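Local coordinates for protein alanine racemase (Oenococcus oeni PSU-1, PDB 3HUR) that belongs to the alanine racemase family, combining an N-terminal domain of TIM-barrel type with a C-terminal domain built largely of beta strands, at residues Ser252-Ile257 and Arg334-Gly339; Val303-Lys308 and Thr321-Asp326; Ile6-Trp11 and Lys371-Gly376. All blocks are in the same frame, centred on the assembly; numbering follows the deposited sequence.

How the contacts relate
From the N terminus the chain first lays down 6-11, whose partner 371-376 comes some 360 residues later, so contact 3 closes a loop spanning almost the whole protein and brings its two ends together. Inside that loop, contact 1 pairs 252-257 with 334-339, and inside contact 1 lies contact 2, between 303-308 and 321-326. The three nest without crossing. All reach one mixed sheet: strand 10-15 lies between 372-375 and 251-263, the latter pairs with 334-339, and 334-339 pairs with 302-305. Contacts 1 and 2 touch through V335 and I305, contacts 1 and 3 through C254 and W11; contacts 2 and 3 stay about 9 Å apart at their nearest atoms.

Contact 1. Residues Ser252-Ile257 and Arg334-Gly339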
loop_
_atom_site.group_PDB
_atom_site.type_symbol
_atom_site.label_atom_id
_atom_site.label_comp_id
_atom_site.label_asym_id
_atom_site.label_seq_id
_atom_site.Cartn_x
_atom_site.Cartn_y
_atom_site.Cartn_z
ATOM N N SER A 252 -2.886 -17.089 17.103
ATOM C CA SER A 252 -2.948 -17.631 15.766
ATOM C C SER A 252 -3.945 -16.799 14.983
ATOM O O SER A 252 -4.878 -16.203 15.565
ATOM C CB SER A 252 -3.525 -19.010 15.809
ATOM O OG SER A 252 -2.644 -19.943 16.389
ATOM N N VAL A 253 -3.757 -16.752 13.665
ATOM C CA VAL A 253 -4.776 -16.235 12.794
ATOM C C VAL A 253 -5.433 -17.497 12.216
ATOM O O VAL A 253 -4.749 -18.425 11.762
ATOM C CB VAL A 253 -4.244 -15.297 11.716
ATOM C CG1 VAL A 253 -5.407 -14.832 10.800
ATOM C CG2 VAL A 253 -3.556 -14.098 12.325
ATOM N N CYS A 254 -6.758 -17.534 12.284
ATOM C CA CYS A 254 -7.510 -18.666 11.859
ATOM C C CYS A 254 -8.580 -18.269 10.883
ATOM O O CYS A 254 -9.010 -17.113 10.827
ATOM C CB CYS A 254 -8.242 -19.268 13.057
ATOM S SG CYS A 254 -7.219 -19.873 14.327
ATOM N N SER A 255 -9.070 -19.281 10.185
ATOM C CA SER A 255 -10.229 -19.161 9.355
ATOM C C SER A 255 -10.965 -20.514 9.388
ATOM O O SER A 255 -10.734 -21.321 10.294
ATOM C CB SER A 255 -9.809 -18.773 7.945
ATOM O OG SER A 255 -10.937 -18.615 7.095
ATOM N N GLU A 256 -11.845 -20.747 8.415
ATOM C CA GLU A 256 -12.615 -21.981 8.352
ATOM C C GLU A 256 -12.956 -22.324 6.917
ATOM O O GLU A 256 -12.934 -21.463 6.075
ATOM C CB GLU A 256 -13.896 -21.853 9.187
ATOM C CG GLU A 256 -14.912 -20.872 8.618
ATOM C CD GLU A 256 -16.080 -20.621 9.549
ATOM O OE1 GLU A 256 -16.810 -21.566 9.855
ATOM O OE2 GLU A 256 -16.287 -19.469 9.970
ATOM N N ILE A 257 -13.284 -23.580 6.652
ATOM C CA ILE A 257 -13.636 -24.028 5.317
ATOM C C ILE A 257 -15.044 -23.507 5.013
ATOM O O ILE A 257 -15.964 -23.828 5.749
ATOM C CB ILE A 257 -13.669 -25.577 5.248
ATOM C CG1 ILE A 257 -12.290 -26.174 5.455
ATOM C CG2 ILE A 257 -14.238 -26.067 3.907
ATOM C CD1 ILE A 257 -12.231 -27.697 5.307
ATOM N N ARG A 334 -12.087 -25.672 11.293
ATOM C CA ARG A 334 -11.124 -24.628 11.576
ATOM C C ARG A 334 -9.878 -24.765 10.767
ATOM O O ARG A 334 -9.434 -25.866 10.543
ATOM C CB ARG A 334 -10.714 -24.662 13.040
ATOM C CG ARG A 334 -9.795 -23.495 13.432
ATOM C CD ARG A 334 -9.661 -23.391 14.928
ATOM N NE ARG A 334 -8.514 -24.169 15.364
ATOM C CZ ARG A 334 -8.106 -24.293 16.618
ATOM N NH1 ARG A 334 -8.767 -23.722 17.626
ATOM N NH2 ARG A 334 -7.018 -25.018 16.859
ATOM N N VAL A 335 -9.319 -23.630 10.353
ATOM C CA VAL A 335 -8.040 -23.590 9.659
ATOM C C VAL A 335 -7.115 -22.608 10.365
ATOM O O VAL A 335 -7.556 -21.573 10.856
ATOM C CB VAL A 335 -8.229 -23.138 8.238
ATOM C CG1 VAL A 335 -6.920 -23.004 7.566
ATOM C CG2 VAL A 335 -9.151 -24.125 7.486
ATOM N N THR A 336 -5.838 -22.961 10.470
ATOM C CA THR A 336 -4.858 -22.101 11.131
ATOM C C THR A 336 -3.771 -21.717 10.130
ATOM O O THR A 336 -3.245 -22.548 9.410
ATOM C CB THR A 336 -4.223 -22.760 12.363
ATOM O OG1 THR A 336 -5.249 -23.110 13.287
ATOM C CG2 THR A 336 -3.276 -21.800 13.055
ATOM N N LEU A 337 -3.467 -20.432 10.083
ATOM C CA LEU A 337 -2.474 -19.929 9.182
ATOM C C LEU A 337 -1.107 -20.094 9.805
ATOM O O LEU A 337 -0.991 -20.149 11.019
ATOM C CB LEU A 337 -2.789 -18.471 8.844
ATOM C CG LEU A 337 -3.727 -18.523 7.635
ATOM C CD1 LEU A 337 -5.075 -18.005 7.951
ATOM C CD2 LEU A 337 -3.066 -17.841 6.423
ATOM N N ILE A 338 -0.089 -20.213 8.946
ATOM C CA ILE A 338 1.291 -20.358 9.362
ATOM C C ILE A 338 2.073 -19.140 8.935
ATOM O O ILE A 338 2.029 -18.742 7.774
ATOM C CB ILE A 338 1.986 -21.570 8.701
ATOM C CG1 ILE A 338 1.178 -22.867 8.926
ATOM C CG2 ILE A 338 3.457 -21.680 9.217
ATOM C CD1 ILE A 338 1.720 -24.059 8.088
ATOM N N GLY A 339 2.799 -18.560 9.879
ATOM C CA GLY A 339 3.587 -17.351 9.630
ATOM C C GLY A 339 4.946 -17.640 9.002
ATOM O O GLY A 339 5.627 -18.613 9.361
#
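S255 and V335 form an antiparallel hydrogen-bonded pair and use both polar backbone atoms on each other: V335 N gives to S255 O at 2.7 Å, and S255 N gives to V335 O at 2.8 Å. S255 O also receives a CA-H contact from R334 CA at 3.6 Å. Two residues along, L337 N meets V253 O at 2.9 Å in a nearly straight bond of 174°. Beyond it the strands splay, since V253 N stands 5.1 Å from L337 O. The non-hydrogen-bonded pair C254-T336 lies between these bonds, and E256-R334 follows at the end. The backbone groups of C254 and T336 turn to the outer neighbours: C254 bonds to W11 in strand 10-15, T336 to I304 in strand 302-305. The S255 hydroxyl also spends its bond outside the pair. With chi1 at -179°, OG is turned from the backbone N and bonds to P9 O.

C254 and T336 project from the same face as E256 and R334. SG of C254 passes alongside T336 OG1 at 3.9 Å and near the aliphatic CD of R334, in packing contacts only, while W11 rests against C254 and E256. T336 CG2 points back to S252 OG at 3.9 Å. On the face of S255 and V335, CG2 of V335 touches I257 CG1 at 4.3 Å, and the valine also packs on V303 and I305 of the next strand. Near the splayed end V253 CG1 meets L337 CD1, where W294 and M298 touch both residues.

The two strands are thus an internal step of the C-terminal domain sheet: three backbone bonds join them, further backbone bonds tie each to its other neighbour, and the side chains between them add only van der Waals packing, so cohesion here rests chiefly on the backbone.

Contact 2. Residues Val303-Lys308 and Thr321-Asp326; sequences VIINGK and TMVKLD
I305, which packs against L325 across the contact, donates its N to K308 O at 2.7 Å, while K308 N returns a bond to I305 O at 3.0 Å. This pair of bonds closes a type I' turn with N306 and G307, both at positive phi, at its corner. The result is a tight beta hairpin of strands 302-305 and 308-311 in the C-terminal beta domain. Segment 321-326 faces it with no hydrogen bond between the two: strand 302-305 pairs with 334-339, strand 321-324 with 281-286, and only side chains meet in between. The CD1 end of I305, extended at chi2 165°, touches L325 CD2 at 3.7 Å, the two side chains crossing at about a right angle. V303 sends CG2, the branch lying between its backbone N and carbonyl carbon, onto V323 CG2 at 3.8 Å. M310 of the hairpin's second strand packs on I305 and V323 and also reaches D326. At the exposed end, the carboxylate of D326 bonds through OD1 to the hydroxyl of Y329. Its OD2 lies beside the methylene CD of K308, and K308 NZ is 4.2 Å from OD2, too far for a salt bridge.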
loop_
_atom_site.group_PDB
_atom_site.type_symbol
_atom_site.label_atom_id
_atom_site.label_comp_id
_atom_site.label_asym_id
_atom_site.label_seq_id
_atom_site.Cartn_x
_atom_site.Cartn_y
_atom_site.Cartn_z
ATOM N N VAL A 303 -1.417 -24.633 5.174
ATOM C CA VAL A 303 -2.190 -24.225 6.342
ATOM C C VAL A 303 -2.309 -25.443 7.230
ATOM O O VAL A 303 -2.003 -26.556 6.786
ATOM C CB VAL A 303 -3.578 -23.700 5.932
ATOM C CG1 VAL A 303 -3.448 -22.469 5.055
ATOM C CG2 VAL A 303 -4.352 -24.769 5.192
ATOM N N ILE A 304 -2.746 -25.245 8.470
ATOM C CA ILE A 304 -2.990 -26.350 9.369
ATOM C C ILE A 304 -4.470 -26.605 9.547
ATOM O O ILE A 304 -5.232 -25.729 9.946
ATOM C CB ILE A 304 -2.381 -26.092 10.765
ATOM C CG1 ILE A 304 -0.858 -26.036 10.687
ATOM C CG2 ILE A 304 -2.833 -27.150 11.769
ATOM C CD1 ILE A 304 -0.233 -25.111 11.761
ATOM N N ILE A 305 -4.856 -27.837 9.266
ATOM C CA ILE A 305 -6.198 -28.307 9.503
ATOM C C ILE A 305 -6.077 -29.620 10.240
ATOM O O ILE A 305 -5.380 -30.542 9.784
ATOM C CB ILE A 305 -6.944 -28.560 8.185
ATOM C CG1 ILE A 305 -7.233 -27.250 7.467
ATOM C CG2 ILE A 305 -8.252 -29.233 8.447
ATOM C CD1 ILE A 305 -7.631 -27.418 6.028
ATOM N N ASN A 306 -6.744 -29.702 11.387
ATOM C CA ASN A 306 -6.775 -30.952 12.147
ATOM C C ASN A 306 -5.388 -31.405 12.582
ATOM O O ASN A 306 -5.027 -32.579 12.433
ATOM C CB ASN A 306 -7.410 -32.058 11.305
ATOM C CG ASN A 306 -8.242 -33.000 12.138
ATOM O OD1 ASN A 306 -9.394 -32.703 12.445
ATOM N ND2 ASN A 306 -7.680 -34.134 12.497
ATOM N N GLY A 307 -4.596 -30.469 13.092
ATOM C CA GLY A 307 -3.229 -30.782 13.500
ATOM C C GLY A 307 -2.294 -31.030 12.324
ATOM O O GLY A 307 -1.088 -31.010 12.483
ATOM N N LYS A 308 -2.845 -31.227 11.132
ATOM C CA LYS A 308 -2.022 -31.556 9.982
ATOM C C LYS A 308 -1.893 -30.378 9.019
ATOM O O LYS A 308 -2.703 -29.448 8.964
ATOM C CB LYS A 308 -2.562 -32.791 9.224
ATOM C CG LYS A 308 -3.375 -33.791 10.091
ATOM C CD LYS A 308 -3.260 -35.263 9.598
ATOM C CE LYS A 308 -3.890 -36.279 10.602
ATOM N NZ LYS A 308 -5.364 -36.516 10.347
ATOM N N THR A 321 -8.919 -18.631 -1.001
ATOM C CA THR A 321 -7.717 -19.386 -1.022
ATOM C C THR A 321 -8.157 -20.846 -1.064
ATOM O O THR A 321 -9.120 -21.231 -0.363
ATOM C CB THR A 321 -6.907 -19.095 0.256
ATOM O OG1 THR A 321 -6.494 -17.725 0.238
ATOM C CG2 THR A 321 -5.704 -19.953 0.337
ATOM N N MET A 322 -7.499 -21.656 -1.887
ATOM C CA MET A 322 -7.915 -23.067 -2.027
ATOM C C MET A 322 -6.892 -24.029 -1.410
ATOM O O MET A 322 -5.712 -23.770 -1.458
ATOM C CB MET A 322 -8.181 -23.389 -3.487
ATOM C CG MET A 322 -9.544 -22.913 -4.011
ATOM S SD MET A 322 -9.694 -23.308 -5.780
ATOM C CE MET A 322 -8.192 -22.723 -6.415
ATOM N N VAL A 323 -7.371 -25.107 -0.793
ATOM C CA VAL A 323 -6.494 -26.125 -0.201
ATOM C C VAL A 323 -6.894 -27.561 -0.546
ATOM O O VAL A 323 -8.044 -27.963 -0.404
ATOM C CB VAL A 323 -6.451 -25.964 1.349
ATOM C CG1 VAL A 323 -5.695 -27.111 2.008
ATOM C CG2 VAL A 323 -5.819 -24.629 1.717
ATOM N N LYS A 324 -5.915 -28.348 -0.972
ATOM C CA LYS A 324 -6.113 -29.786 -1.185
ATOM C C LYS A 324 -6.135 -30.475 0.147
ATOM O O LYS A 324 -5.144 -30.448 0.841
ATOM C CB LYS A 324 -4.979 -30.388 -2.038
ATOM C CG LYS A 324 -5.196 -31.884 -2.417
ATOM C CD LYS A 324 -3.982 -32.504 -3.125
ATOM C CE LYS A 324 -4.212 -34.043 -3.335
ATOM N NZ LYS A 324 -3.124 -34.764 -4.130
ATOM N N LEU A 325 -7.254 -31.118 0.473
ATOM C CA LEU A 325 -7.447 -31.820 1.751
ATOM C C LEU A 325 -7.058 -33.308 1.644
ATOM O O LEU A 325 -7.067 -33.882 0.556
ATOM C CB LEU A 325 -8.909 -31.727 2.172
ATOM C CG LEU A 325 -9.581 -30.345 2.120
ATOM C CD1 LEU A 325 -11.123 -30.438 2.228
ATOM C CD2 LEU A 325 -8.996 -29.433 3.200
ATOM N N ASP A 326 -6.750 -33.943 2.770
ATOM C CA ASP A 326 -6.296 -35.340 2.731
ATOM C C ASP A 326 -7.501 -36.278 2.687
ATOM O O ASP A 326 -7.476 -37.315 2.026
ATOM C CB ASP A 326 -5.222 -35.686 3.815
ATOM C CG ASP A 326 -5.685 -35.455 5.267
ATOM O OD1 ASP A 326 -6.811 -34.948 5.497
ATOM O OD2 ASP A 326 -4.888 -35.791 6.199
#

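Contact 3. Residues Ile6-Trp11 and Lys371-Gly376; sequences IHRPTW and KRIYTG. With SO4 (sulfate ion), chain D.
I373 packs tightly on W11: its CG1 sits 3.6 Å from W11 CD1 and meets the indole obliquely, while CB lies almost as near. W11 CB is also close to K371 O. Beside them K371 lays its chain over one face of the R8 guanidinium, with CD 3.4 Å above the plane and offset toward the rim. R8 turns back at chi2 (102°) and chi3 (57°), which brings NH2 to 3.5 Å from K371 CB. Between the two segments the polar ends are the looser part: no hydrogen bond joins them, and each turns to a sulfate ion, probably picked up during crystallisation, and to acidic groups of the second subunit. R8 binds the sulfate through NH1 to O3 at 2.8 Å and NH2 to O1 at 3.3 Å; D42 N and N68 ND2 of the second subunit also hold it. R8 NH1 salt-bridges D70, and K371 NZ, 3.7 Å from sulfate O3, salt-bridges E74 and E71, all of the second subunit. Strand 372-375 runs parallel to 10-15, bonding to V12 and V14; strand 251-263 flanks 10-15 on its other edge, and G376 occupies the N-cap position of helix 377-381.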
loop_
_atom_site.group_PDB
_atom_site.type_symbol
_atom_site.label_atom_id
_atom_site.label_comp_id
_atom_site.label_asym_id
_atom_site.label_seq_id
_atom_site.Cartn_x
_atom_site.Cartn_y
_atom_site.Cartn_z
ATOM N N ILE A 6 -21.571 -17.630 7.496
ATOM C CA ILE A 6 -20.324 -17.396 8.156
ATOM C C ILE A 6 -20.193 -15.879 8.216
ATOM O O ILE A 6 -19.926 -15.218 7.206
ATOM C CB ILE A 6 -19.157 -18.066 7.372
ATOM C CG1 ILE A 6 -19.420 -19.571 7.265
ATOM C CG2 ILE A 6 -17.773 -17.783 8.042
ATOM C CD1 ILE A 6 -18.459 -20.322 6.432
ATOM N N HIS A 7 -20.422 -15.324 9.395
ATOM C CA HIS A 7 -20.277 -13.915 9.576
ATOM C C HIS A 7 -18.926 -13.554 10.224
ATOM O O HIS A 7 -18.612 -12.357 10.368
ATOM C CB HIS A 7 -21.445 -13.355 10.399
ATOM C CG HIS A 7 -22.766 -13.431 9.710
ATOM N ND1 HIS A 7 -23.946 -13.616 10.382
ATOM C CD2 HIS A 7 -23.087 -13.395 8.398
ATOM C CE1 HIS A 7 -24.944 -13.640 9.524
ATOM N NE2 HIS A 7 -24.450 -13.526 8.309
ATOM N N ARG A 8 -18.134 -14.577 10.547
ATOM C CA ARG A 8 -16.791 -14.419 11.170
ATOM C C ARG A 8 -15.768 -15.370 10.485
ATOM O O ARG A 8 -15.422 -16.423 11.037
ATOM C CB ARG A 8 -16.915 -14.761 12.671
ATOM C CG ARG A 8 -15.623 -14.795 13.477
ATOM C CD ARG A 8 -15.433 -13.568 14.304
ATOM N NE ARG A 8 -16.525 -13.286 15.246
ATOM C CZ ARG A 8 -16.990 -12.060 15.497
ATOM N NH1 ARG A 8 -17.987 -11.885 16.364
ATOM N NH2 ARG A 8 -16.477 -10.992 14.872
ATOM N N PRO A 9 -15.351 -15.022 9.266
ATOM C CA PRO A 9 -14.584 -15.911 8.399
ATOM C C PRO A 9 -13.148 -16.006 8.792
ATOM O O PRO A 9 -12.467 -17.011 8.476
ATOM C CB PRO A 9 -14.678 -15.258 7.031
ATOM C CG PRO A 9 -15.105 -13.813 7.274
ATOM C CD PRO A 9 -15.902 -13.866 8.551
ATOM N N THR A 10 -12.662 -14.972 9.474
ATOM C CA THR A 10 -11.330 -15.028 9.973
ATOM C C THR A 10 -11.307 -14.430 11.369
ATOM O O THR A 10 -12.172 -13.647 11.713
ATOM C CB THR A 10 -10.396 -14.245 9.059
ATOM O OG1 THR A 10 -10.840 -12.875 8.960
ATOM C CG2 THR A 10 -10.321 -14.863 7.708
ATOM N N TRP A 11 -10.320 -14.794 12.170
ATOM C CA TRP A 11 -10.170 -14.245 13.497
ATOM C C TRP A 11 -8.769 -14.547 14.083
ATOM O O TRP A 11 -8.036 -15.390 13.555
ATOM C CB TRP A 11 -11.262 -14.806 14.405
ATOM C CG TRP A 11 -11.205 -16.267 14.616
ATOM C CD1 TRP A 11 -10.557 -16.925 15.612
ATOM C CD2 TRP A 11 -11.846 -17.279 13.816
ATOM N NE1 TRP A 11 -10.727 -18.299 15.468
ATOM C CE2 TRP A 11 -11.509 -18.531 14.369
ATOM C CE3 TRP A 11 -12.667 -17.244 12.679
ATOM C CZ2 TRP A 11 -11.979 -19.711 13.853
ATOM C CZ3 TRP A 11 -13.100 -18.419 12.153
ATOM C CH2 TRP A 11 -12.771 -19.642 12.740
ATOM N N LYS A 371 -11.583 -9.928 14.816
ATOM C CA LYS A 371 -11.915 -10.036 16.198
ATOM C C LYS A 371 -10.945 -10.967 16.891
ATOM O O LYS A 371 -10.433 -11.911 16.290
ATOM C CB LYS A 371 -13.335 -10.584 16.340
ATOM C CG LYS A 371 -13.800 -10.773 17.786
ATOM C CD LYS A 371 -15.059 -9.992 18.072
ATOM C CE LYS A 371 -15.597 -10.242 19.492
ATOM N NZ LYS A 371 -16.562 -9.142 19.818
ATOM N N ARG A 372 -10.737 -10.715 18.168
ATOM C CA ARG A 372 -9.974 -11.592 18.993
ATOM C C ARG A 372 -10.929 -12.593 19.640
ATOM O O ARG A 372 -11.884 -12.180 20.269
ATOM C CB ARG A 372 -9.221 -10.777 20.049
ATOM C CG ARG A 372 -7.893 -10.246 19.587
ATOM C CD ARG A 372 -7.956 -9.404 18.354
ATOM N NE ARG A 372 -6.638 -8.834 18.099
ATOM C CZ ARG A 372 -6.141 -8.452 16.917
ATOM N NH1 ARG A 372 -6.831 -8.509 15.802
ATOM N NH2 ARG A 372 -4.910 -7.977 16.870
ATOM N N ILE A 373 -10.653 -13.893 19.461
ATOM C CA ILE A 373 -11.379 -14.977 20.081
ATOM C C ILE A 373 -10.494 -15.675 21.148
ATOM O O ILE A 373 -9.330 -15.977 20.901
ATOM C CB ILE A 373 -11.805 -16.001 18.998
ATOM C CG1 ILE A 373 -12.733 -15.320 17.942
ATOM C CG2 ILE A 373 -12.503 -17.238 19.601
ATOM C CD1 ILE A 373 -13.894 -14.485 18.492
ATOM N N TYR A 374 -11.044 -15.945 22.324
ATOM C CA TYR A 374 -10.247 -16.546 23.382
ATOM C C TYR A 374 -10.565 -18.020 23.537
ATOM O O TYR A 374 -11.722 -18.390 23.709
ATOM C CB TYR A 374 -10.441 -15.752 24.678
ATOM C CG TYR A 374 -10.082 -14.320 24.448
ATOM C CD1 TYR A 374 -11.038 -13.382 24.059
ATOM C CD2 TYR A 374 -8.756 -13.910 24.524
ATOM C CE1 TYR A 374 -10.676 -12.052 23.776
ATOM C CE2 TYR A 374 -8.388 -12.597 24.272
ATOM C CZ TYR A 374 -9.319 -11.685 23.893
ATOM O OH TYR A 374 -8.873 -10.425 23.641
ATOM N N THR A 375 -9.534 -18.857 23.497
ATOM C CA THR A 375 -9.697 -20.320 23.679
ATOM C C THR A 375 -9.048 -20.792 24.954
ATOM O O THR A 375 -8.277 -20.058 25.549
ATOM C CB THR A 375 -8.984 -21.113 22.592
ATOM O OG1 THR A 375 -7.576 -20.893 22.720
ATOM C CG2 THR A 375 -9.452 -20.692 21.189
ATOM N N GLY A 376 -9.363 -22.031 25.345
ATOM C CA GLY A 376 -8.731 -22.724 26.481
ATOM C C GLY A 376 -9.530 -22.676 27.769
ATOM O O GLY A 376 -10.429 -21.865 27.908
HETATM S S SO4 D . -19.386 -8.466 15.914
HETATM O O1 SO4 D . -18.202 -8.223 15.109
HETATM O O2 SO4 D . -20.544 -9.026 15.157
HETATM O O3 SO4 D . -18.904 -9.340 16.982
HETATM O O4 SO4 D . -19.763 -7.159 16.476
#